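Long-range contacts in histidinol-phosphatase (Listeria monocytogenes serotype 4b str. H7858, PDB 6NLR), which probably hydrolyses L-histidinol phosphate to L-histidinol and phosphate, a late step of histidine biosynthesis, using a trinuclear metal centre: residues E34-E39 with T115-L120; R177-I182 with R217-D222; A212-R217 with L249-V254. One frame throughout, in Å; residues are numbered along the deposited sequence.

Interaction 1 of 3, residues E34-E39 with T115-L120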
loop_
_atom_site.group_PDB
_atom_site.type_symbol
_atom_site.label_atom_id
_atom_site.label_comp_id
_atom_site.label_asym_id
_atom_site.label_seq_id
_atom_site.Cartn_x
_atom_site.Cartn_y
_atom_site.Cartn_z
ATOM N N GLU A 34 0.352 18.933 -2.089
ATOM C CA GLU A 34 1.021 17.862 -2.865
ATOM C C GLU A 34 0.222 16.569 -2.727
ATOM O O GLU A 34 -0.244 16.263 -1.617
ATOM C CB GLU A 34 2.450 17.711 -2.383
ATOM C CG GLU A 34 3.301 16.903 -3.310
ATOM C CD GLU A 34 4.783 16.965 -2.988
ATOM O OE1 GLU A 34 5.123 17.620 -2.019
ATOM O OE2 GLU A 34 5.576 16.337 -3.706
ATOM N N TYR A 35 0.044 15.854 -3.832
ATOM C CA TYR A 35 -0.979 14.793 -3.964
ATOM C C TYR A 35 -0.498 13.773 -4.992
ATOM O O TYR A 35 -0.261 14.173 -6.147
ATOM C CB TYR A 35 -2.296 15.479 -4.318
ATOM C CG TYR A 35 -3.517 14.601 -4.378
ATOM C CD1 TYR A 35 -3.790 13.858 -5.514
ATOM C CD2 TYR A 35 -4.437 14.571 -3.346
ATOM C CE1 TYR A 35 -4.938 13.102 -5.626
ATOM C CE2 TYR A 35 -5.580 13.797 -3.431
ATOM C CZ TYR A 35 -5.841 13.070 -4.579
ATOM O OH TYR A 35 -6.979 12.328 -4.711
ATOM N N SER A 36 -0.361 12.509 -4.588
ATOM C CA SER A 36 0.079 11.402 -5.466
ATOM C C SER A 36 -1.108 10.490 -5.792
ATOM O O SER A 36 -1.783 9.969 -4.880
ATOM C CB SER A 36 1.245 10.641 -4.869
ATOM O OG SER A 36 2.418 11.441 -4.859
ATOM N N ILE A 37 -1.338 10.323 -7.088
ATOM C CA ILE A 37 -2.251 9.316 -7.658
ATOM C C ILE A 37 -1.402 8.082 -7.932
ATOM O O ILE A 37 -0.566 8.133 -8.863
ATOM C CB ILE A 37 -2.925 9.846 -8.922
ATOM C CG1 ILE A 37 -3.679 11.148 -8.641
ATOM C CG2 ILE A 37 -3.826 8.766 -9.504
ATOM C CD1 ILE A 37 -4.029 11.913 -9.887
ATOM N N VAL A 38 -1.601 7.040 -7.130
ATOM C CA VAL A 38 -0.819 5.793 -7.227
ATOM C C VAL A 38 -1.812 4.636 -7.343
ATOM O O VAL A 38 -2.017 3.872 -6.374
ATOM C CB VAL A 38 0.191 5.673 -6.067
ATOM C CG1 VAL A 38 1.370 6.607 -6.307
ATOM C CG2 VAL A 38 -0.434 5.963 -4.712
ATOM N N GLU A 39 -2.422 4.532 -8.512
ATOM C CA GLU A 39 -3.453 3.512 -8.779
ATOM C C GLU A 39 -2.797 2.124 -8.768
ATOM O O GLU A 39 -1.589 2.005 -9.109
ATOM C CB GLU A 39 -4.152 3.809 -10.098
ATOM C CG GLU A 39 -5.405 2.996 -10.259
ATOM C CD GLU A 39 -6.310 3.084 -9.033
ATOM O OE1 GLU A 39 -7.077 4.046 -8.951
ATOM O OE2 GLU A 39 -6.200 2.187 -8.171
ATOM N N THR A 115 5.919 8.021 -14.946
ATOM C CA THR A 115 5.537 8.181 -13.519
ATOM C C THR A 115 6.529 9.108 -12.824
ATOM O O THR A 115 7.634 9.234 -13.303
ATOM C CB THR A 115 5.485 6.836 -12.791
ATOM O OG1 THR A 115 6.813 6.328 -12.657
ATOM C CG2 THR A 115 4.620 5.833 -13.514
ATOM N N ASP A 116 6.122 9.601 -11.669
ATOM C CA ASP A 116 6.708 10.689 -10.866
ATOM C C ASP A 116 6.717 10.303 -9.379
ATOM O O ASP A 116 7.225 11.062 -8.569
ATOM C CB ASP A 116 5.725 11.845 -11.028
ATOM C CG ASP A 116 6.315 13.194 -10.774
ATOM O OD1 ASP A 116 7.525 13.225 -10.511
ATOM O OD2 ASP A 116 5.558 14.194 -10.848
ATOM N N ASP A 117 6.048 9.211 -9.004
ATOM C CA ASP A 117 5.994 8.715 -7.603
ATOM C C ASP A 117 5.552 7.259 -7.669
ATOM O O ASP A 117 5.253 6.748 -8.783
ATOM C CB ASP A 117 5.079 9.577 -6.726
ATOM C CG ASP A 117 5.305 9.474 -5.221
ATOM O OD1 ASP A 117 6.293 8.817 -4.803
ATOM O OD2 ASP A 117 4.479 10.068 -4.457
ATOM N N GLY A 118 5.539 6.601 -6.525
ATOM C CA GLY A 118 5.226 5.167 -6.480
ATOM C C GLY A 118 5.232 4.662 -5.063
ATOM O O GLY A 118 5.907 5.257 -4.211
ATOM N N VAL A 119 4.460 3.603 -4.841
ATOM C CA VAL A 119 4.428 2.831 -3.584
ATOM C C VAL A 119 4.593 1.366 -3.979
ATOM O O VAL A 119 3.951 0.926 -4.963
ATOM C CB VAL A 119 3.125 3.121 -2.820
ATOM C CG1 VAL A 119 3.007 2.252 -1.596
ATOM C CG2 VAL A 119 3.023 4.588 -2.414
ATOM N N LEU A 120 5.449 0.640 -3.271
ATOM C CA LEU A 120 5.572 -0.822 -3.446
ATOM C C LEU A 120 4.898 -1.470 -2.249
ATOM O O LEU A 120 5.344 -1.212 -1.118
ATOM C CB LEU A 120 7.043 -1.205 -3.555
ATOM C CG LEU A 120 7.316 -2.690 -3.775
ATOM C CD1 LEU A 120 6.825 -3.129 -5.137
ATOM C CD2 LEU A 120 8.807 -2.981 -3.606
#
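Within the barrel of the PHP domain, two strands that are not sheet neighbours meet: Ser-36 and Val-38 of strand 34-40 point toward Asp-117, Gly-118 and Val-119 of segment 115-120. Strand 87-95 lies between the two in the sheet, and their short axes pass 7.1 Å apart at 51°, so no backbone hydrogen bond joins them and side chains reach across to side chains and backbone. The polar link is a short hydrogen bond from Ser-36 OG to Asp-117 OD2, 2.5 Å long, received on the lone pair directed away from OD1. The two torsions bring these groups together: OG of Ser-36 stands opposite its own carbonyl carbon (chi1 -69°), while the carboxylate of Asp-117 swings opposite its backbone N (chi1 -160°). The other oxygen, Asp-117 OD1, turns back to take a weak bond from Gly-118 N at 2.9 Å. Further along, the methyl CG1 of Val-38 lies against the bare backbone of Gly-118, 4.1 Å from its CA. The second methyl, CG2 of Val-38, meets CG2 of Val-119 at 4.4 Å. This apolar end lies close to the metal centre, the side chain of Val-38 being about 6 Å from the cobalt ion. Asp-117 OD2 also forms salt bridges with Arg-3 and Arg-178, which tie it to the first strand of the barrel and to strand 178-179. With two arginines and a serine hydroxyl gathered on one oxygen, Asp-117 is probably ionised, its charge probably offset by the two arginines although Glu-34, which bonds to His-89, lies nearby.

Interaction 2 of 3, residues R177-I182 with R217-D222. With MN (manganese (II) ion), chain E.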
loop_
_atom_site.group_PDB
_atom_site.type_symbol
_atom_site.label_atom_id
_atom_site.label_comp_id
_atom_site.label_asym_id
_atom_site.label_seq_id
_atom_site.Cartn_x
_atom_site.Cartn_y
_atom_site.Cartn_z
ATOM N N ARG A 177 10.408 3.718 -4.084
ATOM C CA ARG A 177 11.279 3.809 -2.895
ATOM C C ARG A 177 10.445 4.011 -1.633
ATOM O O ARG A 177 11.055 4.204 -0.556
ATOM C CB ARG A 177 12.284 4.922 -3.143
ATOM C CG ARG A 177 13.196 4.560 -4.306
ATOM C CD ARG A 177 14.364 5.462 -4.389
ATOM N NE ARG A 177 15.187 5.138 -5.549
ATOM C CZ ARG A 177 16.043 5.992 -6.092
ATOM N NH1 ARG A 177 16.155 7.200 -5.559
ATOM N NH2 ARG A 177 16.772 5.641 -7.143
ATOM N N ARG A 178 9.117 3.980 -1.754
ATOM C CA ARG A 178 8.205 4.125 -0.600
ATOM C C ARG A 178 7.459 2.807 -0.417
ATOM O O ARG A 178 6.767 2.340 -1.330
ATOM C CB ARG A 178 7.253 5.307 -0.781
ATOM C CG ARG A 178 6.445 5.588 0.490
ATOM C CD ARG A 178 5.951 7.038 0.630
ATOM N NE ARG A 178 4.917 7.382 -0.327
ATOM C CZ ARG A 178 5.105 7.951 -1.520
ATOM N NH1 ARG A 178 6.329 8.269 -1.942
ATOM N NH2 ARG A 178 4.054 8.221 -2.281
HETATM N N MSE A 179 7.651 2.184 0.750
HETATM C CA MSE A 179 7.053 0.886 1.006
HETATM C C MSE A 179 5.668 1.123 1.598
HETATM O O MSE A 179 5.540 1.844 2.584
HETATM C CB MSE A 179 7.902 0.052 1.973
HETATM C CG MSE A 179 9.375 -0.087 1.571
HETATM SE SE MSE A 179 9.617 -1.080 -0.142
HETATM C CE MSE A 179 9.947 0.392 -1.408
ATOM N N GLY A 180 4.663 0.473 1.005
ATOM C CA GLY A 180 3.273 0.643 1.374
ATOM C C GLY A 180 2.895 -0.047 2.678
ATOM O O GLY A 180 3.350 -1.178 2.911
ATOM N N HIS A 181 2.078 0.629 3.488
ATOM C CA HIS A 181 1.411 0.125 4.727
ATOM C C HIS A 181 2.090 -1.135 5.287
ATOM O O HIS A 181 1.474 -2.209 5.197
ATOM C CB HIS A 181 -0.088 -0.102 4.443
ATOM C CG HIS A 181 -0.399 -0.750 3.128
ATOM N ND1 HIS A 181 0.184 -1.957 2.744
ATOM C CD2 HIS A 181 -1.257 -0.386 2.132
ATOM C CE1 HIS A 181 -0.308 -2.307 1.552
ATOM N NE2 HIS A 181 -1.192 -1.356 1.146
ATOM N N ILE A 182 3.255 -1.021 5.948
ATOM C CA ILE A 182 4.082 -2.220 6.293
ATOM C C ILE A 182 3.590 -2.972 7.546
ATOM O O ILE A 182 4.384 -3.773 8.075
ATOM C CB ILE A 182 5.573 -1.885 6.429
ATOM C CG1 ILE A 182 5.855 -0.904 7.569
ATOM C CG2 ILE A 182 6.142 -1.430 5.100
ATOM C CD1 ILE A 182 7.311 -0.925 8.026
ATOM N N ARG A 217 18.900 1.284 2.330
ATOM C CA ARG A 217 18.471 1.447 0.913
ATOM C C ARG A 217 18.058 2.903 0.631
ATOM O O ARG A 217 17.832 3.231 -0.550
ATOM C CB ARG A 217 17.302 0.507 0.648
ATOM C CG ARG A 217 17.671 -0.954 0.462
ATOM C CD ARG A 217 17.981 -0.981 -1.000
ATOM N NE ARG A 217 17.444 -2.148 -1.602
ATOM C CZ ARG A 217 17.530 -2.433 -2.882
ATOM N NH1 ARG A 217 18.147 -1.604 -3.711
ATOM N NH2 ARG A 217 16.987 -3.557 -3.313
ATOM N N ASP A 218 17.960 3.742 1.670
ATOM C CA ASP A 218 17.520 5.154 1.566
ATOM C C ASP A 218 16.070 5.192 1.060
ATOM O O ASP A 218 15.732 6.071 0.253
ATOM C CB ASP A 218 18.441 5.951 0.645
ATOM C CG ASP A 218 18.404 7.446 0.903
ATOM O OD1 ASP A 218 18.334 7.836 2.082
ATOM O OD2 ASP A 218 18.484 8.213 -0.074
ATOM N N TYR A 219 15.256 4.254 1.525
ATOM C CA TYR A 219 13.819 4.160 1.187
ATOM C C TYR A 219 13.032 4.998 2.193
ATOM O O TYR A 219 13.601 5.519 3.179
ATOM C CB TYR A 219 13.361 2.704 1.157
ATOM C CG TYR A 219 13.796 1.870 -0.023
ATOM C CD1 TYR A 219 14.493 2.395 -1.105
ATOM C CD2 TYR A 219 13.451 0.528 -0.076
ATOM C CE1 TYR A 219 14.848 1.602 -2.187
ATOM C CE2 TYR A 219 13.813 -0.277 -1.140
ATOM C CZ TYR A 219 14.531 0.256 -2.195
ATOM O OH TYR A 219 14.854 -0.542 -3.248
ATOM N N GLU A 220 11.734 5.128 1.961
ATOM C CA GLU A 220 10.856 5.823 2.928
ATOM C C GLU A 220 9.621 4.957 3.138
ATOM O O GLU A 220 9.475 3.933 2.430
ATOM C CB GLU A 220 10.562 7.247 2.441
ATOM C CG GLU A 220 9.905 7.292 1.089
ATOM C CD GLU A 220 9.632 8.684 0.522
ATOM O OE1 GLU A 220 10.156 9.683 1.105
ATOM O OE2 GLU A 220 8.913 8.763 -0.527
ATOM N N LEU A 221 8.771 5.350 4.083
ATOM C CA LEU A 221 7.580 4.571 4.480
ATOM C C LEU A 221 6.310 5.388 4.256
ATOM O O LEU A 221 6.298 6.597 4.542
ATOM C CB LEU A 221 7.720 4.138 5.936
ATOM C CG LEU A 221 8.873 3.176 6.199
ATOM C CD1 LEU A 221 9.031 2.901 7.683
ATOM C CD2 LEU A 221 8.664 1.899 5.403
ATOM N N ASP A 222 5.302 4.696 3.715
ATOM C CA ASP A 222 3.866 5.069 3.655
ATOM C C ASP A 222 3.353 5.094 5.094
ATOM O O ASP A 222 3.311 4.012 5.713
ATOM C CB ASP A 222 3.167 4.047 2.754
ATOM C CG ASP A 222 1.668 4.174 2.502
ATOM O OD1 ASP A 222 1.207 5.304 2.283
ATOM O OD2 ASP A 222 0.990 3.099 2.462
HETATM MN MN MN E . -2.389 -1.412 -0.621
HETATM O O HOH W 1 2.445 7.541 1.268
HETATM O O HOH W 2 4.477 1.568 5.512
HETATM O O HOH W 3 -3.753 -2.338 1.014
HETATM O O HOH W 4 -2.995 0.252 -0.301
#
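Tyr-219 is wedged beside Arg-177 where strands 178-179 and 220-224 begin to run parallel. One face of its ring takes CA of Arg-177, the opposite face CB of Arg-217. SE of the selenomethionine Met-179 lies 5.1 Å from the centroid of the Tyr-219 ring, an oblique Met-aromatic contact, and CE touches the CD2 side. Beyond it, the methyl CD2 of Leu-221 settles between CB of Met-179 (4.0 Å) and CD1 of Ile-182 (4.1 Å). Arg-178 and Glu-220 share the face of the sheet opposite Met-179 and Leu-221. With CG opposite its backbone N (chi1 -172°), Arg-178 lays CG 3.5 Å from Asp-222 N. The bend at chi3 (70°) turns Arg-178 NH1 to Glu-220 OE2, a 3.0 Å salt bridge, while NH2 reaches Gly-5 O. A water links Arg-178 NE to Asp-222 OD1. Backbone bonds bind the strands, among them Met-179 N to Glu-220 O. Where the strands part, a second water fills the fork, gripping Met-179 O, Asp-222 O and Ile-182 N. Asp-222 OD2, also bonded by Asn-224, accepts His-181 N at 2.9 Å, and His-181 NE2 binds manganese at 2.1 Å alongside Glu-93 and His-123. Asp-222 thus acts as a second-shell residue, holding the backbone that carries a metal ligand.

Interaction 3 of 3, residues A212-R217 with L249-V254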
loop_
_atom_site.group_PDB
_atom_site.type_symbol
_atom_site.label_atom_id
_atom_site.label_comp_id
_atom_site.label_asym_id
_atom_site.label_seq_id
_atom_site.Cartn_x
_atom_site.Cartn_y
_atom_site.Cartn_z
ATOM N N ALA A 212 16.224 -1.294 9.484
ATOM C CA ALA A 212 17.675 -1.121 9.215
ATOM C C ALA A 212 17.895 -1.168 7.697
ATOM O O ALA A 212 18.671 -0.328 7.176
ATOM C CB ALA A 212 18.516 -2.167 9.931
ATOM N N LEU A 213 17.196 -2.064 7.002
ATOM C CA LEU A 213 17.369 -2.283 5.547
ATOM C C LEU A 213 16.734 -1.119 4.764
ATOM O O LEU A 213 17.360 -0.607 3.813
ATOM C CB LEU A 213 16.752 -3.640 5.225
ATOM C CG LEU A 213 17.109 -4.227 3.871
ATOM C CD1 LEU A 213 18.621 -4.415 3.734
ATOM C CD2 LEU A 213 16.360 -5.534 3.694
ATOM N N VAL A 214 15.552 -0.666 5.176
ATOM C CA VAL A 214 14.916 0.560 4.617
ATOM C C VAL A 214 15.902 1.728 4.713
ATOM O O VAL A 214 16.068 2.469 3.727
ATOM C CB VAL A 214 13.592 0.884 5.332
ATOM C CG1 VAL A 214 13.127 2.286 5.042
ATOM C CG2 VAL A 214 12.515 -0.115 4.973
ATOM N N LYS A 215 16.511 1.931 5.866
ATOM C CA LYS A 215 17.477 3.042 6.042
ATOM C C LYS A 215 18.687 2.845 5.109
ATOM O O LYS A 215 19.097 3.809 4.428
ATOM C CB LYS A 215 17.940 3.149 7.498
ATOM C CG LYS A 215 18.904 4.302 7.761
ATOM C CD LYS A 215 18.365 5.639 7.257
ATOM C CE LYS A 215 19.260 6.812 7.581
ATOM N NZ LYS A 215 18.583 8.067 7.177
ATOM N N LYS A 216 19.263 1.651 5.090
ATOM C CA LYS A 216 20.448 1.334 4.252
ATOM C C LYS A 216 20.122 1.588 2.766
ATOM O O LYS A 216 20.985 2.102 2.053
ATOM C CB LYS A 216 20.854 -0.116 4.505
ATOM C CG LYS A 216 22.107 -0.584 3.783
ATOM C CD LYS A 216 22.042 -2.063 3.416
ATOM C CE LYS A 216 23.259 -2.513 2.641
ATOM N NZ LYS A 216 24.487 -2.361 3.450
ATOM N N ARG A 217 18.900 1.284 2.330
ATOM C CA ARG A 217 18.471 1.447 0.913
ATOM C C ARG A 217 18.058 2.903 0.631
ATOM O O ARG A 217 17.832 3.231 -0.550
ATOM C CB ARG A 217 17.302 0.507 0.648
ATOM C CG ARG A 217 17.671 -0.954 0.462
ATOM C CD ARG A 217 17.981 -0.981 -1.000
ATOM N NE ARG A 217 17.444 -2.148 -1.602
ATOM C CZ ARG A 217 17.530 -2.433 -2.882
ATOM N NH1 ARG A 217 18.147 -1.604 -3.711
ATOM N NH2 ARG A 217 16.987 -3.557 -3.313
ATOM N N LEU A 249 15.812 6.128 13.332
ATOM C CA LEU A 249 16.738 5.802 12.207
ATOM C C LEU A 249 16.682 6.897 11.130
ATOM O O LEU A 249 17.332 6.749 10.131
ATOM C CB LEU A 249 16.360 4.426 11.637
ATOM C CG LEU A 249 16.650 3.244 12.565
ATOM C CD1 LEU A 249 16.051 1.957 12.047
ATOM C CD2 LEU A 249 18.139 3.061 12.763
ATOM N N GLN A 250 15.892 7.946 11.331
ATOM C CA GLN A 250 15.646 9.054 10.368
ATOM C C GLN A 250 15.146 8.516 9.027
ATOM O O GLN A 250 15.558 9.014 8.000
ATOM C CB GLN A 250 16.919 9.879 10.226
ATOM C CG GLN A 250 17.396 10.431 11.555
ATOM C CD GLN A 250 18.733 11.059 11.307
ATOM O OE1 GLN A 250 19.750 10.388 11.398
ATOM N NE2 GLN A 250 18.725 12.314 10.885
ATOM N N ILE A 251 14.269 7.523 9.055
ATOM C CA ILE A 251 13.518 7.070 7.860
ATOM C C ILE A 251 12.353 8.045 7.671
ATOM O O ILE A 251 11.520 8.219 8.572
ATOM C CB ILE A 251 13.018 5.634 8.029
ATOM C CG1 ILE A 251 14.167 4.627 8.180
ATOM C CG2 ILE A 251 12.068 5.291 6.900
ATOM C CD1 ILE A 251 13.739 3.251 8.711
ATOM N N PRO A 252 12.240 8.686 6.494
ATOM C CA PRO A 252 11.134 9.590 6.228
ATOM C C PRO A 252 9.823 8.814 6.108
ATOM O O PRO A 252 9.803 7.714 5.565
ATOM C CB PRO A 252 11.462 10.269 4.889
ATOM C CG PRO A 252 12.939 9.949 4.659
ATOM C CD PRO A 252 13.177 8.625 5.365
ATOM N N PHE A 253 8.759 9.463 6.570
ATOM C CA PHE A 253 7.347 9.043 6.394
ATOM C C PHE A 253 6.663 10.039 5.466
ATOM O O PHE A 253 6.942 11.212 5.561
ATOM C CB PHE A 253 6.628 8.988 7.743
ATOM C CG PHE A 253 6.918 7.752 8.551
ATOM C CD1 PHE A 253 6.280 6.553 8.256
ATOM C CD2 PHE A 253 7.841 7.784 9.586
ATOM C CE1 PHE A 253 6.553 5.422 9.001
ATOM C CE2 PHE A 253 8.093 6.658 10.340
ATOM C CZ PHE A 253 7.446 5.477 10.049
ATOM N N VAL A 254 5.809 9.534 4.580
ATOM C CA VAL A 254 4.841 10.351 3.807
ATOM C C VAL A 254 3.437 9.889 4.203
ATOM O O VAL A 254 3.144 8.689 4.042
ATOM C CB VAL A 254 5.078 10.196 2.294
ATOM C CG1 VAL A 254 4.134 11.086 1.496
ATOM C CG2 VAL A 254 6.538 10.447 1.928
#
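Val-214 and Lys-215, side by side on helix 201-217, meet the turn around Ile-251 in two different ways. Val-214 is set so that CG1 lies opposite its backbone N (chi1 165°), and this methyl enters the angle between two branches of Ile-251, 3.7 Å from CG2 and 3.8 Å from CD1. The two side chains cross at about a right angle. CG1 of Ile-251 also lies 4.1 Å from CB of Lys-215. Lys-215 leaves the helix with an extended first torsion, bends once at chi2 (52°) and then runs straight, which carries its methylenes past the carbonyl of Leu-249: both CD and CE lie 3.2 Å from Leu-249 O. The amine of Lys-215 finishes in a weak hydrogen bond, NZ to Gln-250 O, of 3.3 Å. Gln-250, with positive phi, closes helix 240-248 in a Schellman motif, so the ammonium group sits by a helix C terminus, a setting that would suit a positive charge. At the rim, CD1 of Leu-249 approaches Ala-212 N. The contact therefore joins helix 201-217 to the connection between helix 240-248 and strand 253-256: Ile-251 also packs on Leu-221 and Ala-246, while Val-214 touches Ile-167 of helix 152-168.

In the fold
From the N terminus, interaction 1 comes first, closing a loop of 75 residues that includes strand 87-95, and it ends before interaction 2 begins. Interactions 2 and 3 then cross: residues 177-182 return to 217-222, but most of segment 212-217 lies within that loop and reaches forward to 249-254, Arg-217 being common to both contacts. Together these two span consecutive parallel beta-alpha-beta units, strand 178-179, helix 201-217, strand 220-224, helix 240-248 and strand 253-256. A backbone bond from Gly-180 to Leu-120 joins interactions 1 and 2, while Leu-221 N to Pro-252 O links interaction 2 to 3. The series thus runs from the barrel interior near the metals to its outer helices.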